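Local coordinates for protein type ii site-specific deoxyribonuclease (Klebsiella pneumoniae, PDB 6EKR) that probably cleaves double-stranded DNA at a specific recognition site, acting as a type II restriction endonuclease of the PD-(D/E)xK nuclease class, at residues S91-G96 against L145-P150; I180-A185 against S295-Q300; A40-F45 against E55-T60; Y65-R70 against V118-D123. The protein carries 2 engineered substitutions. One frame throughout, in Å; residues are numbered along the deposited sequence.

Contact 1. Residues S91-G96 against L145-P150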
loop_
_atom_site.group_PDB
_atom_site.type_symbol
_atom_site.label_atom_id
_atom_site.label_comp_id
_atom_site.label_asym_id
_atom_site.label_seq_id
_atom_site.Cartn_x
_atom_site.Cartn_y
_atom_site.Cartn_z
ATOM N N SER A 91 -26.791 23.425 12.726
ATOM C CA SER A 91 -25.623 23.954 13.414
ATOM C C SER A 91 -24.468 24.244 12.446
ATOM O O SER A 91 -23.677 25.162 12.687
ATOM C CB SER A 91 -25.191 23.032 14.550
ATOM O OG SER A 91 -25.079 21.698 14.106
ATOM N N LEU A 92 -24.385 23.492 11.347
ATOM C CA LEU A 92 -23.391 23.768 10.304
ATOM C C LEU A 92 -23.561 25.148 9.636
ATOM O O LEU A 92 -22.578 25.747 9.201
ATOM C CB LEU A 92 -23.379 22.662 9.251
ATOM C CG LEU A 92 -23.037 21.240 9.705
ATOM C CD1 LEU A 92 -23.557 20.202 8.721
ATOM C CD2 LEU A 92 -21.537 21.081 9.919
ATOM N N ARG A 93 -24.799 25.648 9.568
ATOM C CA ARG A 93 -25.080 26.997 9.040
ATOM C C ARG A 93 -24.526 28.125 9.915
ATOM O O ARG A 93 -24.130 29.178 9.411
ATOM C CB ARG A 93 -26.585 27.205 8.833
ATOM C CG ARG A 93 -27.099 26.896 7.413
ATOM C CD ARG A 93 -27.432 25.415 7.225
ATOM N NE ARG A 93 -28.077 25.154 5.935
ATOM C CZ ARG A 93 -27.960 24.015 5.254
ATOM N NH1 ARG A 93 -27.208 23.026 5.732
ATOM N NH2 ARG A 93 -28.584 23.866 4.089
ATOM N N ASP A 94 -24.516 27.903 11.226
ATOM C CA ASP A 94 -23.917 28.850 12.166
ATOM C C ASP A 94 -22.818 28.184 13.012
ATOM O O ASP A 94 -22.905 28.103 14.244
ATOM C CB ASP A 94 -24.987 29.558 13.030
ATOM C CG ASP A 94 -25.979 28.587 13.680
ATOM O OD1 ASP A 94 -25.812 27.353 13.560
ATOM O OD2 ASP A 94 -26.939 29.065 14.320
ATOM N N ILE A 95 -21.788 27.698 12.323
ATOM C CA ILE A 95 -20.608 27.133 12.979
ATOM C C ILE A 95 -19.595 28.237 13.269
ATOM O O ILE A 95 -18.816 28.128 14.216
ATOM C CB ILE A 95 -19.967 25.971 12.162
ATOM C CG1 ILE A 95 -18.795 25.350 12.929
ATOM C CG2 ILE A 95 -19.534 26.444 10.780
ATOM C CD1 ILE A 95 -18.237 24.088 12.315
ATOM N N GLY A 96 -19.618 29.299 12.458
ATOM C CA GLY A 96 -18.796 30.488 12.715
ATOM C C GLY A 96 -18.995 31.064 14.116
ATOM O O GLY A 96 -18.021 31.271 14.853
ATOM N N LEU A 145 -19.757 18.772 3.870
ATOM C CA LEU A 145 -18.879 19.902 3.608
ATOM C C LEU A 145 -19.539 20.934 2.704
ATOM O O LEU A 145 -19.145 22.092 2.685
ATOM C CB LEU A 145 -17.558 19.437 3.007
ATOM C CG LEU A 145 -16.571 18.827 3.997
ATOM C CD1 LEU A 145 -15.305 18.402 3.289
ATOM C CD2 LEU A 145 -16.258 19.817 5.090
ATOM N N LYS A 146 -20.552 20.511 1.962
ATOM C CA LYS A 146 -21.246 21.403 1.041
ATOM C C LYS A 146 -22.301 22.234 1.755
ATOM O O LYS A 146 -22.573 23.364 1.373
ATOM C CB LYS A 146 -21.893 20.603 -0.083
ATOM C CG LYS A 146 -22.533 21.450 -1.156
ATOM C CD LYS A 146 -21.495 22.004 -2.107
ATOM C CE LYS A 146 -22.151 22.693 -3.286
ATOM N NZ LYS A 146 -21.163 23.067 -4.326
ATOM N N TRP A 147 -22.900 21.663 2.789
ATOM C CA TRP A 147 -23.873 22.383 3.586
ATOM C C TRP A 147 -23.177 23.502 4.330
ATOM O O TRP A 147 -23.723 24.587 4.506
ATOM C CB TRP A 147 -24.518 21.456 4.611
ATOM C CG TRP A 147 -25.557 20.548 4.062
ATOM C CD1 TRP A 147 -26.329 20.758 2.963
ATOM C CD2 TRP A 147 -25.970 19.295 4.610
ATOM N NE1 TRP A 147 -27.187 19.704 2.780
ATOM C CE2 TRP A 147 -26.987 18.793 3.782
ATOM C CE3 TRP A 147 -25.574 18.546 5.719
ATOM C CZ2 TRP A 147 -27.611 17.576 4.025
ATOM C CZ3 TRP A 147 -26.192 17.341 5.957
ATOM C CH2 TRP A 147 -27.199 16.867 5.117
HETATM N N MSE A 148 -21.961 23.214 4.770
HETATM C CA MSE A 148 -21.230 24.083 5.674
HETATM C C MSE A 148 -20.607 25.288 4.993
HETATM O O MSE A 148 -20.941 26.424 5.308
HETATM C CB MSE A 148 -20.149 23.284 6.381
HETATM C CG MSE A 148 -19.501 24.015 7.519
HETATM SE SE MSE A 148 -18.259 22.852 8.396
HETATM C CE MSE A 148 -16.999 22.631 6.944
ATOM N N ILE A 149 -19.686 25.041 4.076
ATOM C CA ILE A 149 -19.023 26.121 3.366
ATOM C C ILE A 149 -19.481 26.106 1.926
ATOM O O ILE A 149 -18.720 25.737 1.042
ATOM C CB ILE A 149 -17.501 25.941 3.387
ATOM C CG1 ILE A 149 -17.131 24.574 2.814
ATOM C CG2 ILE A 149 -16.968 26.082 4.796
ATOM C CD1 ILE A 149 -15.676 24.222 2.943
ATOM N N PRO A 150 -20.727 26.491 1.675
ATOM C CA PRO A 150 -21.257 26.306 0.320
ATOM C C PRO A 150 -20.750 27.310 -0.713
ATOM O O PRO A 150 -21.214 27.295 -1.847
ATOM C CB PRO A 150 -22.766 26.513 0.498
ATOM C CG PRO A 150 -23.000 26.635 1.962
ATOM C CD PRO A 150 -21.736 27.082 2.567
#

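Contact 2. Residues I180-A185 against S295-Q300. Engineered in segment 180-185: Ala185 (natural residue Lys).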
loop_
_atom_site.group_PDB
_atom_site.type_symbol
_atom_site.label_atom_id
_atom_site.label_comp_id
_atom_site.label_asym_id
_atom_site.label_seq_id
_atom_site.Cartn_x
_atom_site.Cartn_y
_atom_site.Cartn_z
ATOM N N ILE A 180 -11.010 14.416 -1.423
ATOM C CA ILE A 180 -11.837 15.594 -1.744
ATOM C C ILE A 180 -10.979 16.844 -1.829
ATOM O O ILE A 180 -10.199 17.125 -0.935
ATOM C CB ILE A 180 -12.997 15.824 -0.734
ATOM C CG1 ILE A 180 -14.092 14.772 -0.926
ATOM C CG2 ILE A 180 -13.597 17.217 -0.906
ATOM C CD1 ILE A 180 -15.140 14.723 0.167
ATOM N N VAL A 181 -11.123 17.585 -2.916
ATOM C CA VAL A 181 -10.429 18.849 -3.077
ATOM C C VAL A 181 -11.435 19.989 -2.970
ATOM O O VAL A 181 -12.413 20.042 -3.716
ATOM C CB VAL A 181 -9.661 18.925 -4.431
ATOM C CG1 VAL A 181 -8.832 20.197 -4.522
ATOM C CG2 VAL A 181 -8.773 17.709 -4.613
ATOM N N ILE A 182 -11.200 20.881 -2.014
ATOM C CA ILE A 182 -11.962 22.118 -1.911
ATOM C C ILE A 182 -11.000 23.278 -2.081
ATOM O O ILE A 182 -10.070 23.417 -1.294
ATOM C CB ILE A 182 -12.671 22.251 -0.560
ATOM C CG1 ILE A 182 -13.545 21.021 -0.290
ATOM C CG2 ILE A 182 -13.502 23.510 -0.548
ATOM C CD1 ILE A 182 -14.071 20.919 1.118
ATOM N N LYS A 183 -11.216 24.090 -3.118
ATOM C CA LYS A 183 -10.401 25.273 -3.390
ATOM C C LYS A 183 -11.098 26.535 -2.902
ATOM O O LYS A 183 -12.305 26.693 -3.090
ATOM C CB LYS A 183 -10.088 25.390 -4.885
ATOM C CG LYS A 183 -9.425 26.706 -5.268
ATOM C CD LYS A 183 -8.907 26.700 -6.695
ATOM C CE LYS A 183 -8.296 28.059 -7.081
ATOM N NZ LYS A 183 -7.103 28.442 -6.263
ATOM N N SER A 184 -10.324 27.426 -2.278
ATOM C CA SER A 184 -10.846 28.683 -1.725
ATOM C C SER A 184 -11.202 29.677 -2.817
ATOM O O SER A 184 -10.380 29.980 -3.690
ATOM C CB SER A 184 -9.850 29.323 -0.750
ATOM O OG SER A 184 -10.422 30.459 -0.119
ATOM N N ALA A 185 -12.428 30.189 -2.750
ATOM C CA ALA A 185 -12.921 31.158 -3.723
ATOM C C ALA A 185 -12.122 32.466 -3.766
ATOM O O ALA A 185 -12.196 33.201 -4.751
ATOM C CB ALA A 185 -14.377 31.455 -3.449
ATOM N N SER A 295 -12.716 26.831 9.716
ATOM C CA SER A 295 -11.743 27.788 10.198
ATOM C C SER A 295 -10.718 28.126 9.115
ATOM O O SER A 295 -10.401 29.295 8.917
ATOM C CB SER A 295 -11.069 27.245 11.457
ATOM O OG SER A 295 -9.844 27.899 11.729
ATOM N N PHE A 296 -10.234 27.100 8.409
ATOM C CA PHE A 296 -9.250 27.248 7.324
ATOM C C PHE A 296 -9.738 28.196 6.257
ATOM O O PHE A 296 -8.983 29.054 5.784
ATOM C CB PHE A 296 -8.921 25.890 6.681
ATOM C CG PHE A 296 -8.002 25.979 5.481
ATOM C CD1 PHE A 296 -6.622 25.919 5.638
ATOM C CD2 PHE A 296 -8.522 26.110 4.194
ATOM C CE1 PHE A 296 -5.771 26.002 4.537
ATOM C CE2 PHE A 296 -7.681 26.192 3.084
ATOM C CZ PHE A 296 -6.306 26.133 3.253
ATOM N N PHE A 297 -10.996 28.027 5.875
ATOM C CA PHE A 297 -11.565 28.814 4.801
ATOM C C PHE A 297 -12.014 30.200 5.248
ATOM O O PHE A 297 -11.979 31.150 4.450
ATOM C CB PHE A 297 -12.676 28.046 4.094
ATOM C CG PHE A 297 -12.164 26.993 3.152
ATOM C CD1 PHE A 297 -11.760 27.332 1.864
ATOM C CD2 PHE A 297 -12.068 25.668 3.556
ATOM C CE1 PHE A 297 -11.286 26.371 0.993
ATOM C CE2 PHE A 297 -11.596 24.705 2.696
ATOM C CZ PHE A 297 -11.203 25.058 1.407
ATOM N N ARG A 298 -12.416 30.320 6.515
ATOM C CA ARG A 298 -12.683 31.632 7.105
ATOM C C ARG A 298 -11.380 32.429 7.082
ATOM O O ARG A 298 -11.353 33.582 6.643
ATOM C CB ARG A 298 -13.249 31.505 8.528
ATOM C CG ARG A 298 -13.357 32.824 9.287
ATOM C CD ARG A 298 -14.270 32.742 10.515
ATOM N NE ARG A 298 -13.833 31.771 11.524
ATOM C CZ ARG A 298 -14.471 31.542 12.676
ATOM N NH1 ARG A 298 -15.576 32.216 12.990
ATOM N NH2 ARG A 298 -14.007 30.625 13.520
ATOM N N SER A 299 -10.300 31.781 7.514
ATOM C CA SER A 299 -8.956 32.335 7.420
ATOM C C SER A 299 -8.521 32.638 5.973
ATOM O O SER A 299 -7.580 33.402 5.753
ATOM C CB SER A 299 -7.968 31.383 8.081
ATOM O OG SER A 299 -6.637 31.778 7.833
ATOM N N GLN A 300 -9.203 32.034 4.999
ATOM C CA GLN A 300 -8.888 32.204 3.571
ATOM C C GLN A 300 -7.588 31.471 3.163
ATOM O O GLN A 300 -7.069 31.652 2.053
ATOM C CB GLN A 300 -8.899 33.702 3.180
ATOM C CG GLN A 300 -10.314 34.354 3.289
ATOM C CD GLN A 300 -10.314 35.887 3.402
ATOM O OE1 GLN A 300 -9.607 36.585 2.669
ATOM N NE2 GLN A 300 -11.130 36.411 4.315
#

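Contact 3. Residues A40-F45 against E55-T60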
loop_
_atom_site.group_PDB
_atom_site.type_symbol
_atom_site.label_atom_id
_atom_site.label_comp_id
_atom_site.label_asym_id
_atom_site.label_seq_id
_atom_site.Cartn_x
_atom_site.Cartn_y
_atom_site.Cartn_z
ATOM N N ALA A 40 -31.154 -6.830 12.186
ATOM C CA ALA A 40 -29.901 -7.123 12.871
ATOM C C ALA A 40 -30.034 -7.237 14.383
ATOM O O ALA A 40 -30.707 -6.421 15.023
ATOM C CB ALA A 40 -28.849 -6.098 12.512
ATOM N N GLY A 41 -29.389 -8.259 14.942
ATOM C CA GLY A 41 -29.130 -8.306 16.367
ATOM C C GLY A 41 -28.065 -7.270 16.696
ATOM O O GLY A 41 -27.304 -6.841 15.820
ATOM N N TYR A 42 -28.009 -6.857 17.957
ATOM C CA TYR A 42 -27.038 -5.864 18.386
ATOM C C TYR A 42 -26.598 -6.129 19.812
ATOM O O TYR A 42 -27.389 -5.974 20.740
ATOM C CB TYR A 42 -27.627 -4.455 18.268
ATOM C CG TYR A 42 -26.651 -3.364 18.627
ATOM C CD1 TYR A 42 -25.508 -3.143 17.855
ATOM C CD2 TYR A 42 -26.862 -2.558 19.737
ATOM C CE1 TYR A 42 -24.602 -2.138 18.175
ATOM C CE2 TYR A 42 -25.963 -1.549 20.071
ATOM C CZ TYR A 42 -24.834 -1.343 19.285
ATOM O OH TYR A 42 -23.929 -0.355 19.612
ATOM N N GLY A 43 -25.340 -6.518 19.986
ATOM C CA GLY A 43 -24.817 -6.830 21.318
ATOM C C GLY A 43 -23.371 -6.433 21.576
ATOM O O GLY A 43 -22.673 -5.969 20.674
ATOM N N TYR A 44 -22.927 -6.604 22.820
ATOM C CA TYR A 44 -21.524 -6.401 23.165
ATOM C C TYR A 44 -20.694 -7.477 22.466
ATOM O O TYR A 44 -21.048 -8.645 22.477
ATOM C CB TYR A 44 -21.303 -6.440 24.690
ATOM C CG TYR A 44 -19.844 -6.557 25.069
ATOM C CD1 TYR A 44 -19.077 -5.424 25.325
ATOM C CD2 TYR A 44 -19.220 -7.809 25.126
ATOM C CE1 TYR A 44 -17.734 -5.539 25.646
ATOM C CE2 TYR A 44 -17.881 -7.932 25.437
ATOM C CZ TYR A 44 -17.144 -6.798 25.696
ATOM O OH TYR A 44 -15.811 -6.931 26.009
ATOM N N PHE A 45 -19.589 -7.076 21.865
ATOM C CA PHE A 45 -18.785 -8.002 21.088
ATOM C C PHE A 45 -17.446 -8.305 21.746
ATOM O O PHE A 45 -17.094 -9.465 21.935
ATOM C CB PHE A 45 -18.561 -7.451 19.680
ATOM C CG PHE A 45 -17.481 -8.161 18.920
ATOM C CD1 PHE A 45 -17.724 -9.397 18.333
ATOM C CD2 PHE A 45 -16.221 -7.594 18.785
ATOM C CE1 PHE A 45 -16.728 -10.055 17.628
ATOM C CE2 PHE A 45 -15.222 -8.252 18.085
ATOM C CZ PHE A 45 -15.475 -9.483 17.506
ATOM N N GLU A 55 -14.932 -0.568 25.215
ATOM C CA GLU A 55 -15.878 -1.601 24.816
ATOM C C GLU A 55 -16.432 -1.353 23.422
ATOM O O GLU A 55 -16.756 -0.216 23.061
ATOM C CB GLU A 55 -17.019 -1.704 25.826
ATOM C CG GLU A 55 -16.620 -2.377 27.130
ATOM C CD GLU A 55 -17.788 -2.565 28.082
ATOM O OE1 GLU A 55 -18.885 -2.004 27.834
ATOM O OE2 GLU A 55 -17.601 -3.278 29.092
ATOM N N TYR A 56 -16.535 -2.425 22.647
ATOM C CA TYR A 56 -17.107 -2.347 21.309
ATOM C C TYR A 56 -18.287 -3.286 21.155
ATOM O O TYR A 56 -18.276 -4.395 21.682
ATOM C CB TYR A 56 -16.048 -2.683 20.261
ATOM C CG TYR A 56 -15.006 -1.608 20.053
ATOM C CD1 TYR A 56 -15.228 -0.567 19.151
ATOM C CD2 TYR A 56 -13.792 -1.632 20.750
ATOM C CE1 TYR A 56 -14.272 0.417 18.946
ATOM C CE2 TYR A 56 -12.832 -0.643 20.550
ATOM C CZ TYR A 56 -13.086 0.376 19.649
ATOM O OH TYR A 56 -12.160 1.358 19.436
ATOM N N HIS A 57 -19.301 -2.831 20.428
ATOM C CA HIS A 57 -20.448 -3.666 20.071
ATOM C C HIS A 57 -20.386 -4.135 18.620
ATOM O O HIS A 57 -19.601 -3.631 17.823
ATOM C CB HIS A 57 -21.750 -2.905 20.304
ATOM C CG HIS A 57 -22.207 -2.902 21.732
ATOM N ND1 HIS A 57 -21.498 -2.284 22.741
ATOM C CD2 HIS A 57 -23.312 -3.421 22.312
ATOM C CE1 HIS A 57 -22.143 -2.433 23.883
ATOM N NE2 HIS A 57 -23.245 -3.122 23.651
ATOM N N SER A 58 -21.223 -5.106 18.280
ATOM C CA SER A 58 -21.343 -5.571 16.907
ATOM C C SER A 58 -22.801 -5.824 16.544
ATOM O O SER A 58 -23.599 -6.153 17.415
ATOM C CB SER A 58 -20.546 -6.851 16.732
ATOM O OG SER A 58 -21.169 -7.692 15.790
ATOM N N PHE A 59 -23.145 -5.651 15.270
ATOM C CA PHE A 59 -24.443 -6.075 14.758
ATOM C C PHE A 59 -24.300 -7.506 14.272
ATOM O O PHE A 59 -23.250 -7.892 13.762
ATOM C CB PHE A 59 -24.914 -5.192 13.605
ATOM C CG PHE A 59 -25.225 -3.766 13.998
ATOM C CD1 PHE A 59 -26.486 -3.410 14.450
ATOM C CD2 PHE A 59 -24.262 -2.772 13.887
ATOM C CE1 PHE A 59 -26.769 -2.092 14.800
ATOM C CE2 PHE A 59 -24.542 -1.453 14.242
ATOM C CZ PHE A 59 -25.790 -1.117 14.693
ATOM N N THR A 60 -25.353 -8.299 14.437
ATOM C CA THR A 60 -25.337 -9.702 14.024
ATOM C C THR A 60 -26.485 -10.029 13.082
ATOM O O THR A 60 -27.531 -9.373 13.114
ATOM C CB THR A 60 -25.424 -10.649 15.230
ATOM O OG1 THR A 60 -26.470 -10.212 16.102
ATOM C CG2 THR A 60 -24.112 -10.674 15.989
#

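Contact 4. Residues Y65-R70 against V118-D123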
loop_
_atom_site.group_PDB
_atom_site.type_symbol
_atom_site.label_atom_id
_atom_site.label_comp_id
_atom_site.label_asym_id
_atom_site.label_seq_id
_atom_site.Cartn_x
_atom_site.Cartn_y
_atom_site.Cartn_z
ATOM N N TYR A 65 -21.053 -11.445 11.784
ATOM C CA TYR A 65 -20.828 -10.267 12.640
ATOM C C TYR A 65 -20.410 -9.065 11.804
ATOM O O TYR A 65 -19.716 -9.210 10.801
ATOM C CB TYR A 65 -19.715 -10.535 13.663
ATOM C CG TYR A 65 -20.108 -11.335 14.890
ATOM C CD1 TYR A 65 -20.248 -10.716 16.133
ATOM C CD2 TYR A 65 -20.306 -12.720 14.812
ATOM C CE1 TYR A 65 -20.598 -11.448 17.264
ATOM C CE2 TYR A 65 -20.660 -13.463 15.937
ATOM C CZ TYR A 65 -20.801 -12.820 17.156
ATOM O OH TYR A 65 -21.142 -13.553 18.272
ATOM N N SER A 66 -20.823 -7.877 12.227
ATOM C CA SER A 66 -20.339 -6.654 11.622
ATOM C C SER A 66 -19.010 -6.309 12.274
ATOM O O SER A 66 -18.682 -6.854 13.322
ATOM C CB SER A 66 -21.334 -5.524 11.854
ATOM O OG SER A 66 -21.333 -5.155 13.210
ATOM N N ARG A 67 -18.247 -5.414 11.650
ATOM C CA ARG A 67 -17.071 -4.816 12.284
ATOM C C ARG A 67 -17.476 -4.197 13.627
ATOM O O ARG A 67 -18.647 -3.862 13.823
ATOM C CB ARG A 67 -16.453 -3.750 11.373
ATOM C CG ARG A 67 -17.315 -2.524 11.179
ATOM C CD ARG A 67 -16.787 -1.666 10.067
ATOM N NE ARG A 67 -16.953 -2.310 8.767
ATOM C CZ ARG A 67 -16.376 -1.903 7.643
ATOM N NH1 ARG A 67 -15.579 -0.843 7.634
ATOM N NH2 ARG A 67 -16.597 -2.567 6.523
ATOM N N PRO A 68 -16.509 -4.037 14.550
ATOM C CA PRO A 68 -16.831 -3.545 15.888
ATOM C C PRO A 68 -17.295 -2.088 15.880
ATOM O O PRO A 68 -16.775 -1.267 15.119
ATOM C CB PRO A 68 -15.508 -3.700 16.643
ATOM C CG PRO A 68 -14.462 -3.621 15.589
ATOM C CD PRO A 68 -15.065 -4.293 14.392
ATOM N N VAL A 69 -18.265 -1.789 16.737
ATOM C CA VAL A 69 -18.936 -0.494 16.774
ATOM C C VAL A 69 -18.912 0.072 18.192
ATOM O O VAL A 69 -19.370 -0.572 19.138
ATOM C CB VAL A 69 -20.401 -0.619 16.259
ATOM C CG1 VAL A 69 -21.310 0.437 16.862
ATOM C CG2 VAL A 69 -20.444 -0.533 14.751
ATOM N N ARG A 70 -18.365 1.275 18.332
ATOM C CA ARG A 70 -18.426 1.981 19.601
ATOM C C ARG A 70 -19.863 2.374 19.900
ATOM O O ARG A 70 -20.385 3.336 19.335
ATOM C CB ARG A 70 -17.504 3.204 19.617
ATOM C CG ARG A 70 -16.110 2.903 20.126
ATOM C CD ARG A 70 -15.275 4.153 20.235
ATOM N NE ARG A 70 -15.718 5.004 21.332
ATOM C CZ ARG A 70 -15.234 6.214 21.593
ATOM N NH1 ARG A 70 -14.282 6.749 20.834
ATOM N NH2 ARG A 70 -15.714 6.895 22.620
ATOM N N VAL A 118 -23.900 2.287 7.123
ATOM C CA VAL A 118 -23.740 1.729 5.793
ATOM C C VAL A 118 -22.699 0.613 5.807
ATOM O O VAL A 118 -22.917 -0.444 5.230
ATOM C CB VAL A 118 -23.386 2.791 4.765
ATOM C CG1 VAL A 118 -23.089 2.146 3.430
ATOM C CG2 VAL A 118 -24.525 3.769 4.617
ATOM N N ALA A 119 -21.588 0.844 6.495
ATOM C CA ALA A 119 -20.501 -0.124 6.554
ATOM C C ALA A 119 -20.941 -1.473 7.131
ATOM O O ALA A 119 -20.695 -2.514 6.521
ATOM C CB ALA A 119 -19.303 0.453 7.336
ATOM N N CYS A 120 -21.598 -1.451 8.290
ATOM C CA CYS A 120 -22.067 -2.671 8.947
ATOM C C CYS A 120 -23.087 -3.456 8.129
ATOM O O CYS A 120 -23.131 -4.683 8.200
ATOM C CB CYS A 120 -22.670 -2.352 10.312
ATOM S SG CYS A 120 -21.483 -1.784 11.492
ATOM N N CYS A 121 -23.922 -2.741 7.378
ATOM C CA CYS A 121 -24.851 -3.366 6.437
ATOM C C CYS A 121 -24.140 -4.257 5.420
ATOM O O CYS A 121 -24.591 -5.375 5.144
ATOM C CB CYS A 121 -25.675 -2.304 5.732
ATOM S SG CYS A 121 -27.041 -1.695 6.729
ATOM N N PHE A 122 -23.021 -3.762 4.889
ATOM C CA PHE A 122 -22.165 -4.527 3.977
ATOM C C PHE A 122 -21.461 -5.713 4.619
ATOM O O PHE A 122 -21.209 -6.710 3.955
ATOM C CB PHE A 122 -21.108 -3.626 3.340
ATOM C CG PHE A 122 -21.612 -2.822 2.182
ATOM C CD1 PHE A 122 -21.038 -2.963 0.929
ATOM C CD2 PHE A 122 -22.666 -1.914 2.342
ATOM C CE1 PHE A 122 -21.504 -2.208 -0.147
ATOM C CE2 PHE A 122 -23.135 -1.156 1.271
ATOM C CZ PHE A 122 -22.556 -1.303 0.030
ATOM N N ASP A 123 -21.108 -5.600 5.894
ATOM C CA ASP A 123 -20.464 -6.710 6.580
ATOM C C ASP A 123 -21.441 -7.863 6.781
ATOM O O ASP A 123 -21.037 -9.025 6.779
ATOM C CB ASP A 123 -19.899 -6.269 7.925
ATOM C CG ASP A 123 -18.969 -5.080 7.811
ATOM O OD1 ASP A 123 -18.114 -5.037 6.901
ATOM O OD2 ASP A 123 -19.086 -4.179 8.661
#

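Contact 1. Residues S91-G96 against L145-P150
With CG turned anti to the carbonyl carbon (chi1 -61°), Leu92 reaches the end of helix 132-148 and parts its two methyl groups between Trp147 and Met148. Leu92 CD1 meets the indole of Trp147 at its edge, 4.0 Å from Trp147 CE3 and near the ring plane. Leu92 CD2 lies 4.0 Å from Met148 SE, in a selenomethionine whose chain crosses that of Leu92 at about a right angle. Ile95 adds a second apolar group from the same loop. Its CG2 rests 4.1 Å from Met148 CG, while its CD1 comes to 4.1 Å from Met148 SE, and Met148 is thereby gripped at two points along its length. Arg93 behaves differently: its side chain starts away from the helix, but a bend at chi2 (86°) carries the guanidinium back. Arg93 NH1 then lies 3.3 Å from Trp147 CB, approaching the indole obliquely with the two planes 50° apart, so the pair is not stacked. The carbonyl oxygen of Trp147 sits over one face of the guanidinium. Apolar packing dominates, and the segments share no hydrogen bond. Leu290 of helix 286-298 touches both Leu92 and Met148, and Tyr294 of that helix touches Ile95. Trp147 packs further against Ile22 and Leu26 of helix 22-39 and against Phe85 of helix 78-91, so the contact lies where several helices meet.

Contact 2. Residues I180-A185 against S295-Q300
Phe297 points its ring from helix 286-298 edge-on at the backbone of strand 179-183 and the residue that follows it. Ile182 O and Ser184 N both lie near the ring plane at its rim, with Phe297 CZ 3.4 Å from Ile182 O and Phe297 CE1 3.6 Å from Ser184 N. The backbone thus meets the C-H edge of the ring and not its face. The side chains flank this meeting. Ile182 crosses the phenyl group obliquely, and its CG2, anti to the backbone N, comes to 3.4 Å from Phe297 CZ. Farther along the same rim, Ser184 lays CB 3.7 Å from Phe297 CE1, and its OG is close to Phe297 CD1. One face of the Phe297 ring is occupied by its neighbour in sequence, Phe296, whose CD2 stands over it toward the rim. Phe297 also touches Val191 of strand 190-194, the next strand of the sheet, and Phe296 meets the ring of Phe223. Just beyond Phe297 the helix ends in a Schellman motif: Gln300, with positive phi (73°), is its C-prime residue, Gly301 N bonds to Phe296 O, and Gln300 N bonds weakly to Phe297 O. A C-terminal helix laid by an aromatic residue against the outermost strand of a mixed five-stranded sheet is consistent with the alpha/beta core of PD-(D/E)xK nucleases.

Contact 3. Residues A40-F45 against E55-T60
Gly41 and Thr60 form one hydrogen-bonded pair of this antiparallel hairpin, exchanging bonds in both directions: Gly41 N to Thr60 O at 2.8 Å and Thr60 N to Gly41 O at 2.8 Å. Gly43 and Ser58 do the same two residues further along, with Gly43 N to Ser58 O at 3.1 Å and Ser58 N to Gly43 O at 2.9 Å. Phe45 N then reaches Tyr56 O at 3.0 Å. The other edge of strand 53-61 is paired too, since Phe59 bonds to Ser66 through the backbone and from its N to Ser66 OG. Within its own strand Ser58 OG donates to Phe59 O, from well above the carbonyl plane. Tyr42, its CG anti to the backbone N (chi1 -177°), lays CD1 over one face of the Phe59 ring, Tyr42 CD1 being 3.5 Å from Phe59 CE1 and the planes inclined at 37°. Its ring is also nearly parallel to that of His57, but slid aside so that the two barely overlap. Tyr44 CA sits over the His57 ring in a CH-pi contact, 3.7 Å from the centroid. The backbone ladder therefore sets the register, while an aromatic cluster of Tyr42, His57 and Phe59 packs beside it. The Tyr44 hydroxyl bonds within the hairpin, to Ser47, whereas those of Tyr42 (to Asp71) and Tyr56 (to Asp267 and His243) tie it to the rest of the fold.

Contact 4. Residues Y65-R70 against V118-D123
A side-on, two-nitrogen salt bridge fastens the loop after strand 64-65 to helix 101-125. Arg67 NE lies 2.8 Å from Asp123 OD2 and Arg67 NH2 lies 2.9 Å from Asp123 OD1, each oxygen using its syn lone pair. Guanidinium and carboxylate are nearly coplanar, 25° apart. Arg67 reaches this position with CG between its backbone N and carbonyl carbon (chi1 68°) and a further bend at chi3. Asp123 OD2 takes a second, weak bond from the Arg67 backbone N at 3.3 Å, so one carboxylate holds both the main chain and the side chain of the arginine. The methyl of Ala119, one helical turn earlier, lies over the centre of a guanidinium face, Ala119 CB being 3.8 Å from Arg67 CZ. Beside the salt bridge, Cys120 SG packs 3.6 Å from Val69 CG2 and 3.8 Å from Ser66 CB. Ala119 also touches Pro133 of helix 132-148, and the helix carries Val118 and Cys121 against helix 22-39, while Ser66 O bonds to Gln234 of strand 232-235.

In the fold
From the N terminus, contact 3 closes first, pairing the two strands of a hairpin. Contact 4 follows in series and returns the loop after strand 64-65 to helix 101-125; it adjoins contact 3, their centres 9 Å apart, through the packing of Tyr56 on Arg70 and of Ser58 on Tyr65. Contact 1 opens inside the loop that contact 4 closes and ends beyond it, so these two cross, although their centres lie about 29 Å apart on opposite sides of the chain's centre. Contact 2 closes last, bringing the C-terminal helix to the edge strand 179-183. It touches contact 1 through Leu145 and Ile149 on Ile182, and through a probable hydrogen bond from Arg298 NH1 to Gly96 O.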